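Local atomic coordinates of glycosyl hydrolase, BNR repeat (Ralstonia eutropha, PDB entry 3B7F), a protein that is a seven-bladed beta-propeller protein that probably acts as a glycosidase-like hydrolase on a substrate not yet established. Residues R216-N221 with F230-H235; Y256-D259 with V264-R267; G195-G200 with V341-M346; V201-D206 with M258-G263. All coordinates share one frame; numbering follows the deposited sequence.

Contact 1: R216-N221 with F230-H235; sequences RGCAAN and FGHDPH. With EDO (1,2-ethanediol), chain R; EDO (1,2-ethanediol), chain F.
Ala220 and His232 meet in this loop-to-loop contact, the methyl CB of Ala220 lying 3.6 Å from CD2 of the imidazole and approaching it obliquely. Two carbonyl oxygens of the same loop gather near the plane of the ring at its edge: Ala219 O stands 3.6 Å from His232 CD2, and Cys218 O is 3.4 Å from His232 NE2. Cys218 brushes the ring with CB, and its SG stands obliquely to it, 5.1 Å from the ring centroid. With CG beside the backbone N (chi1 -57°), the imidazole swings into the bend of 216-221. Its NE2-H points almost straight at O1 of an ethanediol (chain R), 2.8 Å from NE2, and the other hydroxyl of that diol receives Gly217 N. A water joins the backbones, giving a hydrogen to Ala219 O and accepting one from Asp233 N. Further out, Gly231 and His232 both pair with Gly199 in a G1 beta bulge, consistent with a fixed backbone there, while Tyr256 OH is hydrogen-bonded to Ala219 N. Direct packing round the imidazole is supplemented by a water bridge and a diol probably from the crystallisation liquor, whose place solvent would presumably take in solution.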
loop_
_atom_site.group_PDB
_atom_site.type_symbol
_atom_site.label_atom_id
_atom_site.label_comp_id
_atom_site.label_asym_id
_atom_site.label_seq_id
_atom_site.Cartn_x
_atom_site.Cartn_y
_atom_site.Cartn_z
ATOM N N ARG A 216 4.913 -19.497 -0.066
ATOM C CA ARG A 216 4.440 -20.790 -0.552
ATOM C C ARG A 216 3.077 -20.672 -1.227
ATOM O O ARG A 216 2.157 -20.087 -0.658
ATOM C CB ARG A 216 4.353 -21.793 0.598
ATOM C CG ARG A 216 3.988 -23.246 0.208
ATOM C CD ARG A 216 3.887 -24.115 1.477
ATOM N NE ARG A 216 3.476 -25.483 1.169
ATOM N N GLY A 217 2.976 -21.250 -2.428
ATOM C CA GLY A 217 1.764 -21.252 -3.247
ATOM C C GLY A 217 1.687 -20.117 -4.255
ATOM O O GLY A 217 0.841 -20.129 -5.148
ATOM N N CYS A 218 2.605 -19.162 -4.152
ATOM C CA CYS A 218 2.644 -17.983 -5.010
ATOM C C CYS A 218 3.550 -18.203 -6.222
ATOM O O CYS A 218 4.667 -18.631 -6.066
ATOM C CB CYS A 218 3.155 -16.823 -4.148
ATOM S SG CYS A 218 3.088 -15.227 -4.860
ATOM N N ALA A 219 3.084 -17.926 -7.432
ATOM C CA ALA A 219 3.942 -18.049 -8.628
ATOM C C ALA A 219 4.979 -16.913 -8.694
ATOM O O ALA A 219 4.809 -15.859 -8.079
ATOM C CB ALA A 219 3.120 -18.041 -9.868
ATOM N N ALA A 220 6.062 -17.178 -9.426
ATOM C CA ALA A 220 7.150 -16.242 -9.717
ATOM C C ALA A 220 7.620 -16.636 -11.110
ATOM O O ALA A 220 8.767 -17.067 -11.356
ATOM C CB ALA A 220 8.268 -16.348 -8.698
ATOM N N ASN A 221 6.695 -16.462 -12.038
ATOM C CA ASN A 221 6.876 -16.868 -13.450
ATOM C C ASN A 221 7.941 -16.084 -14.279
ATOM O O ASN A 221 8.317 -16.477 -15.387
ATOM C CB ASN A 221 5.467 -16.940 -14.093
ATOM C CG ASN A 221 4.575 -18.055 -13.415
ATOM O OD1 ASN A 221 5.103 -19.089 -12.930
ATOM N ND2 ASN A 221 3.246 -17.839 -13.382
ATOM N N PHE A 230 11.864 -17.719 -2.195
ATOM C CA PHE A 230 11.848 -16.269 -2.269
ATOM C C PHE A 230 12.336 -15.828 -3.657
ATOM O O PHE A 230 12.843 -16.641 -4.444
ATOM C CB PHE A 230 12.687 -15.662 -1.126
ATOM C CG PHE A 230 14.139 -16.084 -1.129
ATOM C CD1 PHE A 230 15.072 -15.443 -1.956
ATOM C CD2 PHE A 230 14.583 -17.110 -0.279
ATOM C CE1 PHE A 230 16.414 -15.823 -1.951
ATOM C CE2 PHE A 230 15.914 -17.503 -0.267
ATOM C CZ PHE A 230 16.835 -16.861 -1.114
ATOM N N GLY A 231 12.226 -14.528 -3.905
ATOM C CA GLY A 231 12.534 -13.881 -5.176
ATOM C C GLY A 231 11.288 -13.298 -5.836
ATOM O O GLY A 231 11.382 -12.578 -6.841
ATOM N N HIS A 232 10.136 -13.571 -5.232
ATOM C CA HIS A 232 8.788 -13.198 -5.724
ATOM C C HIS A 232 8.550 -11.693 -5.767
ATOM O O HIS A 232 9.276 -10.927 -5.134
ATOM C CB HIS A 232 7.731 -13.844 -4.823
ATOM C CG HIS A 232 7.845 -15.340 -4.731
ATOM N ND1 HIS A 232 8.823 -15.965 -3.987
ATOM C CD2 HIS A 232 7.129 -16.330 -5.317
ATOM C CE1 HIS A 232 8.706 -17.271 -4.116
ATOM N NE2 HIS A 232 7.687 -17.521 -4.923
ATOM N N ASP A 233 7.523 -11.271 -6.510
ATOM C CA ASP A 233 7.203 -9.844 -6.656
ATOM C C ASP A 233 5.765 -9.496 -6.211
ATOM O O ASP A 233 4.885 -9.232 -7.045
ATOM C CB ASP A 233 7.479 -9.371 -8.101
ATOM C CG ASP A 233 7.350 -7.856 -8.275
ATOM O OD1 ASP A 233 7.428 -7.110 -7.275
ATOM O OD2 ASP A 233 7.163 -7.400 -9.434
ATOM N N PRO A 234 5.519 -9.520 -4.875
ATOM C CA PRO A 234 4.256 -9.022 -4.381
ATOM C C PRO A 234 4.226 -7.537 -4.610
ATOM O O PRO A 234 5.284 -6.895 -4.513
ATOM C CB PRO A 234 4.321 -9.287 -2.879
ATOM C CG PRO A 234 5.758 -9.315 -2.556
ATOM C CD PRO A 234 6.353 -10.011 -3.767
ATOM N N HIS A 235 3.045 -7.021 -4.954
ATOM C CA HIS A 235 2.833 -5.592 -5.149
ATOM C C HIS A 235 2.197 -4.915 -3.929
ATOM O O HIS A 235 2.605 -3.845 -3.530
ATOM C CB HIS A 235 1.989 -5.308 -6.398
ATOM C CG HIS A 235 2.680 -5.650 -7.685
ATOM N ND1 HIS A 235 2.006 -5.784 -8.877
ATOM C CD2 HIS A 235 3.981 -5.921 -7.956
ATOM C CE1 HIS A 235 2.862 -6.098 -9.834
ATOM N NE2 HIS A 235 4.067 -6.179 -9.303
HETATM C C1 EDO R . 5.925 -20.850 -4.702
HETATM O O1 EDO R . 7.009 -20.210 -5.415
HETATM C C2 EDO R . 6.389 -21.986 -3.808
HETATM O O2 EDO R . 5.293 -22.884 -3.592
HETATM C C1 EDO F . 8.136 -20.340 1.376
HETATM O O1 EDO F . 8.891 -19.125 1.255
HETATM C C2 EDO F . 7.627 -20.586 2.790
HETATM O O2 EDO F . 6.225 -20.328 2.959
HETATM O O HOH W 1 5.880 -13.331 -7.573
#

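Contact 2: Y256-D259 with V264-R267; sequences YRMD and VWKR. With EDO (1,2-ethanediol), chain J; EDO (1,2-ethanediol), chain O.
Arg257 and Lys266 form the hydrogen-bonded antiparallel pair that fastens these two strands: Arg257 N donates to Lys266 O at 3.0 Å, and Lys266 N returns the bond to Arg257 O at 2.9 Å. Toward the turn the strands drift apart, and a water takes over, accepting from Asp259 N and donating to Val264 O, 2.6 Å from the water oxygen. On the side of Arg257 and Asp259, one hydroxyl of an ethanediol (chain J) bridges the two charged groups; it receives Arg257 NH2 in the plane of the guanidinium and donates to Asp259 OD2. The other face, that of Met258 and Trp265, is mainly apolar. Met258 is a selenomethionine, and the bend at its last torsion (chi3 -74°) turns CE over the indole of Trp265 in a CH-pi contact, 3.3 Å from the centroid of the five-membered ring, with SE above the same face in a Met-aromatic contact. The six-membered part of the indole is met by Tyr256 CB, 3.7 Å from Trp265 CE3, while Trp265 NE1 donates to Leu214 O outside the hairpin. At the open end of the hairpin, Arg267 lays CG over one face of the Tyr256 ring in a CH-pi contact, with CB 3.5 Å from Tyr256 CE2; its guanidinium goes on to a salt bridge with Asp278, and the tyrosine hydroxyl bonds to Cys253 O. The two strands are the third and fourth of a four-stranded antiparallel sheet, the outer hairpin of a propeller blade, where BNR-repeat proteins commonly carry their Asp boxes, although this turn lacks that consensus.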
loop_
_atom_site.group_PDB
_atom_site.type_symbol
_atom_site.label_atom_id
_atom_site.label_comp_id
_atom_site.label_asym_id
_atom_site.label_seq_id
_atom_site.Cartn_x
_atom_site.Cartn_y
_atom_site.Cartn_z
ATOM N N TYR A 256 -3.864 -13.413 -4.604
ATOM C CA TYR A 256 -3.808 -14.532 -3.699
ATOM C C TYR A 256 -4.438 -14.233 -2.355
ATOM O O TYR A 256 -4.454 -13.102 -1.906
ATOM C CB TYR A 256 -2.345 -14.943 -3.423
ATOM C CG TYR A 256 -1.589 -15.426 -4.628
ATOM C CD1 TYR A 256 -0.971 -14.516 -5.488
ATOM C CD2 TYR A 256 -1.504 -16.776 -4.927
ATOM C CE1 TYR A 256 -0.284 -14.949 -6.623
ATOM C CE2 TYR A 256 -0.822 -17.217 -6.056
ATOM C CZ TYR A 256 -0.214 -16.287 -6.907
ATOM O OH TYR A 256 0.458 -16.698 -8.031
ATOM N N ARG A 257 -4.885 -15.306 -1.706
ATOM C CA ARG A 257 -5.423 -15.286 -0.363
ATOM C C ARG A 257 -4.676 -16.354 0.446
ATOM O O ARG A 257 -4.452 -17.464 -0.035
ATOM C CB ARG A 257 -6.913 -15.591 -0.360
ATOM C CG ARG A 257 -7.557 -15.500 1.016
ATOM C CD ARG A 257 -8.967 -15.992 0.975
ATOM N NE ARG A 257 -9.568 -15.998 2.315
ATOM C CZ ARG A 257 -9.520 -16.992 3.199
ATOM N NH1 ARG A 257 -8.829 -18.107 2.980
ATOM N NH2 ARG A 257 -10.127 -16.838 4.358
HETATM N N MSE A 258 -4.295 -16.001 1.665
HETATM C CA MSE A 258 -3.695 -16.951 2.604
HETATM C C MSE A 258 -4.394 -16.899 3.959
HETATM O O MSE A 258 -4.579 -15.832 4.531
HETATM C CB MSE A 258 -2.204 -16.678 2.830
HETATM C CG MSE A 258 -1.572 -17.563 3.917
HETATM SE SE MSE A 258 0.252 -17.226 4.344
HETATM C CE MSE A 258 1.137 -17.962 2.852
ATOM N N ASP A 259 -4.783 -18.065 4.448
ATOM C CA ASP A 259 -5.188 -18.224 5.830
ATOM C C ASP A 259 -3.850 -18.626 6.457
ATOM O O ASP A 259 -3.317 -19.689 6.127
ATOM C CB ASP A 259 -6.247 -19.306 5.986
ATOM C CG ASP A 259 -6.714 -19.433 7.400
ATOM O OD1 ASP A 259 -5.877 -19.296 8.311
ATOM O OD2 ASP A 259 -7.919 -19.658 7.590
ATOM N N VAL A 264 -0.204 -21.268 3.178
ATOM C CA VAL A 264 -0.108 -21.318 1.728
ATOM C C VAL A 264 -0.980 -20.206 1.051
ATOM O O VAL A 264 -2.127 -19.938 1.449
ATOM C CB VAL A 264 -0.495 -22.735 1.233
ATOM C CG1 VAL A 264 -1.936 -23.068 1.623
ATOM C CG2 VAL A 264 -0.272 -22.887 -0.276
ATOM N N TRP A 265 -0.387 -19.518 0.090
ATOM C CA TRP A 265 -1.095 -18.566 -0.756
ATOM C C TRP A 265 -1.817 -19.381 -1.811
ATOM O O TRP A 265 -1.195 -20.238 -2.447
ATOM C CB TRP A 265 -0.133 -17.608 -1.470
ATOM C CG TRP A 265 0.603 -16.689 -0.552
ATOM C CD1 TRP A 265 1.880 -16.827 -0.128
ATOM C CD2 TRP A 265 0.094 -15.493 0.067
ATOM N NE1 TRP A 265 2.208 -15.798 0.705
ATOM C CE2 TRP A 265 1.129 -14.971 0.859
ATOM C CE3 TRP A 265 -1.131 -14.816 0.022
ATOM C CZ2 TRP A 265 0.980 -13.802 1.627
ATOM C CZ3 TRP A 265 -1.286 -13.664 0.791
ATOM C CH2 TRP A 265 -0.225 -13.169 1.576
ATOM N N LYS A 266 -3.118 -19.124 -1.968
ATOM C CA LYS A 266 -3.989 -19.743 -2.968
ATOM C C LYS A 266 -4.471 -18.676 -3.933
ATOM O O LYS A 266 -5.003 -17.671 -3.505
ATOM C CB LYS A 266 -5.180 -20.399 -2.293
ATOM C CG LYS A 266 -4.771 -21.590 -1.444
ATOM C CD LYS A 266 -5.978 -22.254 -0.838
ATOM C CE LYS A 266 -5.589 -23.478 -0.017
ATOM N NZ LYS A 266 -6.799 -23.914 0.704
ATOM N N ARG A 267 -4.264 -18.923 -5.228
ATOM C CA ARG A 267 -4.579 -18.003 -6.291
ATOM C C ARG A 267 -6.078 -17.860 -6.615
ATOM O O ARG A 267 -6.600 -18.384 -7.610
ATOM C CB ARG A 267 -3.785 -18.377 -7.567
ATOM C CG ARG A 267 -3.703 -17.218 -8.579
ATOM C CD ARG A 267 -2.663 -17.516 -9.636
ATOM N NE ARG A 267 -2.532 -16.410 -10.566
ATOM C CZ ARG A 267 -1.571 -16.265 -11.475
ATOM N NH1 ARG A 267 -0.632 -17.166 -11.655
ATOM N NH2 ARG A 267 -1.586 -15.204 -12.250
HETATM C C1 EDO J . -10.740 -20.607 5.545
HETATM O O1 EDO J . -9.858 -19.563 6.013
HETATM C C2 EDO J . -10.551 -20.947 4.051
HETATM O O2 EDO J . -9.182 -21.257 3.687
HETATM C C1 EDO O . -7.519 -21.642 -5.476
HETATM O O1 EDO O . -7.501 -21.195 -6.835
HETATM C C2 EDO O . -8.282 -20.648 -4.613
HETATM O O2 EDO O . -8.791 -21.238 -3.392
HETATM O O HOH W 2 -4.391 -20.399 2.693
#

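Contact 3: G195-G200 with V341-M346; sequences GMSSGG and VKRQAM
Strand 195-197 ends in a tight reversal, where Gly199 and Gly200 both face Met196 in a classic beta bulge, while Lys342 to Ala345 make a type I beta turn, so that Arg343 projects from the turn toward the strand end. The backbones stay well apart, 11.3 Å between Ser197 CA and Arg343 CA, and one pair of side chains spans the gap. Arg343 stretches out from CG to NE and brings an edge of its guanidinium to the serine hydroxyl: NH1 donates to Ser197 OG at 2.9 Å, with an angle of 159° at the hydrogen and OG close to the guanidinium plane. Ser197 meets it with OG beside its own backbone N (chi1 -67°), just before the cis peptide bond that leads into Ser198. The same hydroxyl is hydrogen-bonded to His180 NE2 and to Asp233 OD1, and Arg343 NH1 has a second, weak bond to His235 O. The arginine side chain packs on Lys178, His180 and Phe118. All this lies close to the propeller's centre, the region in which sialidases hold their active sites, although no such role is established here. Chemically, a buried hydroxyl held by a guanidinium, an imidazole and a carboxylate has little freedom to rotate, and the positive charge of Arg343 probably polarises the Ser197 oxygen.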
loop_
_atom_site.group_PDB
_atom_site.type_symbol
_atom_site.label_atom_id
_atom_site.label_comp_id
_atom_site.label_asym_id
_atom_site.label_seq_id
_atom_site.Cartn_x
_atom_site.Cartn_y
_atom_site.Cartn_z
ATOM N N GLY A 195 6.735 -6.865 2.549
ATOM C CA GLY A 195 6.697 -7.255 1.137
ATOM C C GLY A 195 7.867 -6.579 0.456
ATOM O O GLY A 195 8.236 -5.460 0.791
HETATM N N MSE A 196 8.481 -7.270 -0.479
HETATM C CA MSE A 196 9.588 -6.698 -1.184
HETATM C C MSE A 196 9.464 -6.969 -2.663
HETATM O O MSE A 196 9.204 -8.091 -3.072
HETATM C CB MSE A 196 10.883 -7.295 -0.681
HETATM C CG MSE A 196 11.058 -7.163 0.767
HETATM SE SE MSE A 196 12.892 -7.380 1.189
HETATM C CE MSE A 196 13.329 -8.927 0.244
ATOM N N SER A 197 9.679 -5.913 -3.437
ATOM C CA SER A 197 9.664 -5.960 -4.870
ATOM C C SER A 197 11.110 -5.719 -5.326
ATOM O O SER A 197 11.540 -4.586 -5.332
ATOM C CB SER A 197 8.694 -4.934 -5.425
ATOM O OG SER A 197 7.366 -5.316 -5.075
ATOM N N SER A 198 11.896 -6.751 -5.637
ATOM C CA SER A 198 11.548 -8.191 -5.550
ATOM C C SER A 198 12.077 -8.784 -4.257
ATOM O O SER A 198 12.839 -8.135 -3.523
ATOM C CB SER A 198 12.089 -8.948 -6.757
ATOM O OG SER A 198 13.475 -8.760 -6.867
ATOM N N GLY A 199 11.617 -9.999 -3.964
ATOM C CA GLY A 199 12.011 -10.746 -2.769
ATOM C C GLY A 199 10.903 -11.621 -2.234
ATOM O O GLY A 199 11.140 -12.773 -1.910
ATOM N N GLY A 200 9.703 -11.061 -2.091
ATOM C CA GLY A 200 8.566 -11.784 -1.576
ATOM C C GLY A 200 8.008 -11.210 -0.300
ATOM O O GLY A 200 8.339 -10.072 0.089
ATOM N N VAL A 341 -3.187 2.450 -12.063
ATOM C CA VAL A 341 -3.464 2.655 -10.625
ATOM C C VAL A 341 -2.324 1.926 -9.897
ATOM O O VAL A 341 -2.177 0.723 -10.030
ATOM C CB VAL A 341 -4.876 2.167 -10.237
ATOM C CG1 VAL A 341 -5.161 2.290 -8.683
ATOM C CG2 VAL A 341 -5.899 2.942 -11.026
ATOM N N LYS A 342 -1.474 2.681 -9.198
ATOM C CA LYS A 342 -0.298 2.131 -8.518
ATOM C C LYS A 342 -0.714 1.462 -7.180
ATOM O O LYS A 342 -1.882 1.578 -6.759
ATOM C CB LYS A 342 0.781 3.212 -8.343
ATOM C CG LYS A 342 1.584 3.602 -9.608
ATOM C CD LYS A 342 2.376 4.884 -9.320
ATOM C CE LYS A 342 3.740 4.988 -10.009
ATOM N NZ LYS A 342 3.750 4.934 -11.457
ATOM N N ARG A 343 0.244 0.758 -6.554
ATOM C CA ARG A 343 0.026 -0.069 -5.329
ATOM C C ARG A 343 -0.651 0.579 -4.170
ATOM O O ARG A 343 -1.425 -0.082 -3.492
ATOM C CB ARG A 343 1.328 -0.444 -4.652
ATOM C CG ARG A 343 2.219 -1.222 -5.351
ATOM C CD ARG A 343 3.627 -0.924 -4.861
ATOM N NE ARG A 343 4.391 -1.333 -6.025
ATOM C CZ ARG A 343 5.104 -2.423 -6.144
ATOM N NH1 ARG A 343 5.323 -3.226 -5.140
ATOM N NH2 ARG A 343 5.670 -2.664 -7.299
ATOM N N GLN A 344 -0.222 1.808 -3.862
ATOM C CA GLN A 344 -0.734 2.569 -2.732
ATOM C C GLN A 344 -1.838 3.517 -3.159
ATOM O O GLN A 344 -2.358 4.263 -2.330
ATOM C CB GLN A 344 0.392 3.379 -2.090
ATOM C CG GLN A 344 1.504 2.555 -1.444
ATOM C CD GLN A 344 2.807 3.321 -1.403
ATOM O OE1 GLN A 344 3.304 3.716 -2.454
ATOM N NE2 GLN A 344 3.367 3.541 -0.189
ATOM N N ALA A 345 -2.218 3.480 -4.427
ATOM C CA ALA A 345 -3.212 4.412 -4.969
ATOM C C ALA A 345 -4.702 3.984 -4.870
ATOM O O ALA A 345 -5.554 4.631 -5.485
ATOM C CB ALA A 345 -2.813 4.806 -6.412
HETATM N N MSE A 346 -5.021 2.906 -4.146
HETATM C CA MSE A 346 -6.411 2.559 -3.791
HETATM C C MSE A 346 -6.522 2.550 -2.287
HETATM O O MSE A 346 -5.585 2.141 -1.618
HETATM C CB MSE A 346 -6.896 1.180 -4.220
HETATM C CG MSE A 346 -7.227 1.035 -5.630
HETATM SE SE MSE A 346 -8.585 -0.334 -5.924
HETATM C CE MSE A 346 -7.532 -1.717 -5.254
#

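Contact 4: V201-D206 with M258-G263; sequences VFESTD and MDRREG. With EDO (1,2-ethanediol), chain G; EDO (1,2-ethanediol), chain S; EDO (1,2-ethanediol), chain J.
Arg260 reaches across to Glu203 from the turn that follows strand 254-259. Its CB points toward the glutamate, CG lies anti to the backbone N (chi1 -174°), and the chain then bends at chi2 (62°), which carries CD to 3.9 Å from Glu203 OE2. NE comes next and donates to OE2 at 3.1 Å, nearly straight and in the plane of the guanidinium, although it meets the carboxylate on the syn side and somewhat out of that group's plane. Beside it NH2 reaches the syn lone pair of Glu203 OE1 at 3.0 Å, a more bent bond, with OE1 tilted out of the guanidinium plane. The grip is therefore side-on and two-pronged, a salt bridge with the two planes turned 51° against each other. NH1, the remaining nitrogen, donates to O1 of an ethanediol (chain S), 3.2 Å away. Glu203 meets the arginine with a fully extended chain, and its OE2 is also bound by His191 NE2; Tyr193 packs against both side chains. The bridge joins two blades of the propeller at the surface, strand 200-204 of one and the turn after strand 254-259 of the next. Just past Glu203, Ser204 and Asp206 open what fits the Asp box of BNR repeats, Ser204 OG bonding to Gly208 N and Asp206 OD1 to Asp210 N. An ethanediol (chain G) sits at this turn, its O1 receiving Thr205 N at 2.9 Å. On the arginine's side, Asp259 OD1 accepts Arg261 N in an Asx turn, while Asp259 O takes both Glu262 N and Gly263 N.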
loop_
_atom_site.group_PDB
_atom_site.type_symbol
_atom_site.label_atom_id
_atom_site.label_comp_id
_atom_site.label_asym_id
_atom_site.label_seq_id
_atom_site.Cartn_x
_atom_site.Cartn_y
_atom_site.Cartn_z
ATOM N N VAL A 201 7.137 -12.011 0.317
ATOM C CA VAL A 201 6.564 -11.725 1.613
ATOM C C VAL A 201 7.459 -12.415 2.634
ATOM O O VAL A 201 7.948 -13.537 2.402
ATOM C CB VAL A 201 5.118 -12.218 1.791
ATOM C CG1 VAL A 201 4.598 -11.904 3.234
ATOM C CG2 VAL A 201 4.228 -11.622 0.739
ATOM N N PHE A 202 7.700 -11.717 3.744
ATOM C CA PHE A 202 8.521 -12.207 4.812
ATOM C C PHE A 202 7.798 -11.944 6.097
ATOM O O PHE A 202 7.042 -10.975 6.196
ATOM C CB PHE A 202 9.882 -11.523 4.807
ATOM C CG PHE A 202 10.716 -11.861 3.620
ATOM C CD1 PHE A 202 10.575 -11.158 2.436
ATOM C CD2 PHE A 202 11.654 -12.889 3.678
ATOM C CE1 PHE A 202 11.339 -11.469 1.324
ATOM C CE2 PHE A 202 12.430 -13.202 2.547
ATOM C CZ PHE A 202 12.270 -12.478 1.376
ATOM N N GLU A 203 8.067 -12.809 7.079
ATOM C CA GLU A 203 7.438 -12.787 8.385
ATOM C C GLU A 203 8.450 -12.804 9.525
ATOM O O GLU A 203 9.469 -13.517 9.459
ATOM C CB GLU A 203 6.579 -14.044 8.535
ATOM C CG GLU A 203 5.801 -14.136 9.847
ATOM C CD GLU A 203 4.972 -15.371 9.944
ATOM O OE1 GLU A 203 5.465 -16.449 9.547
ATOM O OE2 GLU A 203 3.834 -15.257 10.447
ATOM N N SER A 204 8.117 -12.064 10.586
ATOM C CA SER A 204 8.849 -12.063 11.841
ATOM C C SER A 204 7.820 -12.342 12.929
ATOM O O SER A 204 6.676 -11.912 12.808
ATOM C CB SER A 204 9.519 -10.719 12.116
ATOM O OG SER A 204 10.288 -10.767 13.299
ATOM N N THR A 205 8.218 -13.104 13.942
ATOM C CA THR A 205 7.408 -13.348 15.138
ATOM C C THR A 205 8.084 -12.739 16.381
ATOM O O THR A 205 7.532 -12.863 17.466
ATOM C CB THR A 205 7.138 -14.848 15.352
ATOM O OG1 THR A 205 8.370 -15.558 15.240
ATOM C CG2 THR A 205 6.159 -15.372 14.317
ATOM N N ASP A 206 9.207 -12.021 16.207
ATOM C CA ASP A 206 9.957 -11.407 17.304
ATOM C C ASP A 206 10.324 -9.949 17.036
ATOM O O ASP A 206 11.465 -9.518 17.245
ATOM C CB ASP A 206 11.199 -12.254 17.639
ATOM C CG ASP A 206 12.106 -12.526 16.438
ATOM O OD1 ASP A 206 11.956 -11.907 15.365
ATOM O OD2 ASP A 206 13.002 -13.375 16.605
HETATM N N MSE A 258 -4.295 -16.001 1.665
HETATM C CA MSE A 258 -3.695 -16.951 2.604
HETATM C C MSE A 258 -4.394 -16.899 3.959
HETATM O O MSE A 258 -4.579 -15.832 4.531
HETATM C CB MSE A 258 -2.204 -16.678 2.830
HETATM C CG MSE A 258 -1.572 -17.563 3.917
HETATM SE SE MSE A 258 0.252 -17.226 4.344
HETATM C CE MSE A 258 1.137 -17.962 2.852
ATOM N N ASP A 259 -4.783 -18.065 4.448
ATOM C CA ASP A 259 -5.188 -18.224 5.830
ATOM C C ASP A 259 -3.850 -18.626 6.457
ATOM O O ASP A 259 -3.317 -19.689 6.127
ATOM C CB ASP A 259 -6.247 -19.306 5.986
ATOM C CG ASP A 259 -6.714 -19.433 7.400
ATOM O OD1 ASP A 259 -5.877 -19.296 8.311
ATOM O OD2 ASP A 259 -7.919 -19.658 7.590
ATOM N N ARG A 260 -3.307 -17.791 7.341
ATOM C CA ARG A 260 -1.988 -18.055 7.943
ATOM C C ARG A 260 -1.866 -19.426 8.648
ATOM O O ARG A 260 -0.779 -20.014 8.676
ATOM C CB ARG A 260 -1.589 -16.911 8.892
ATOM C CG ARG A 260 -0.174 -17.004 9.482
ATOM C CD ARG A 260 0.931 -16.948 8.414
ATOM N NE ARG A 260 2.181 -17.429 8.974
ATOM C CZ ARG A 260 2.647 -18.671 8.864
ATOM N NH1 ARG A 260 1.998 -19.617 8.217
ATOM N NH2 ARG A 260 3.796 -18.974 9.420
ATOM N N ARG A 261 -2.975 -19.943 9.178
ATOM C CA ARG A 261 -2.977 -21.268 9.825
ATOM C C ARG A 261 -2.634 -22.363 8.824
ATOM O O ARG A 261 -2.085 -23.369 9.216
ATOM C CB ARG A 261 -4.328 -21.614 10.432
ATOM C CG ARG A 261 -4.921 -20.624 11.448
ATOM C CD ARG A 261 -6.411 -20.700 11.237
ATOM N NE ARG A 261 -7.216 -19.796 12.033
ATOM C CZ ARG A 261 -8.413 -19.311 11.680
ATOM N NH1 ARG A 261 -8.960 -19.541 10.480
ATOM N NH2 ARG A 261 -9.059 -18.510 12.531
ATOM N N GLU A 262 -2.994 -22.175 7.553
ATOM C CA GLU A 262 -2.651 -23.113 6.480
ATOM C C GLU A 262 -1.238 -22.856 5.953
ATOM O O GLU A 262 -0.579 -23.780 5.531
ATOM C CB GLU A 262 -3.669 -23.029 5.327
ATOM C CG GLU A 262 -5.124 -23.316 5.766
ATOM C CD GLU A 262 -6.166 -23.180 4.649
ATOM O OE1 GLU A 262 -5.897 -22.554 3.597
ATOM O OE2 GLU A 262 -7.282 -23.700 4.849
ATOM N N GLY A 263 -0.783 -21.600 5.953
ATOM C CA GLY A 263 0.569 -21.257 5.497
ATOM C C GLY A 263 0.849 -21.338 3.997
ATOM O O GLY A 263 2.006 -21.430 3.604
HETATM C C1 EDO G . 10.986 -15.291 12.545
HETATM O O1 EDO G . 10.785 -14.351 13.637
HETATM C C2 EDO G . 9.680 -15.840 11.927
HETATM O O2 EDO G . 8.925 -16.644 12.858
HETATM C C1 EDO S . 2.353 -23.880 8.608
HETATM O O1 EDO S . 2.965 -22.659 8.184
HETATM C C2 EDO S . 0.918 -23.624 9.036
HETATM O O2 EDO S . 0.850 -23.202 10.410
HETATM C C1 EDO J . -10.740 -20.607 5.545
HETATM O O1 EDO J . -9.858 -19.563 6.013
HETATM C C2 EDO J . -10.551 -20.947 4.051
HETATM O O2 EDO J . -9.182 -21.257 3.687
#

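Overall arrangement
Depth in the propeller separates these contacts. Contact 3 lies near its centre, about 6 Å from the centre of the chain, whereas the centres of the other three lie 17 to 18 Å out. Contacts 1 and 3 are buried, contact 2 partly so, and contact 4 is at the surface. Contacts 2 and 4 share strand 254-259, the first binding it to its partner within one blade, the second linking the turn that follows it to the neighbouring blade. Contact 1 touches all the others. Chemistry follows position: a buried arginine-serine bond inside, histidine packing and a water bridge in contact 1, sheet pairing with aromatic packing in the hairpin, and a salt bridge at the surface.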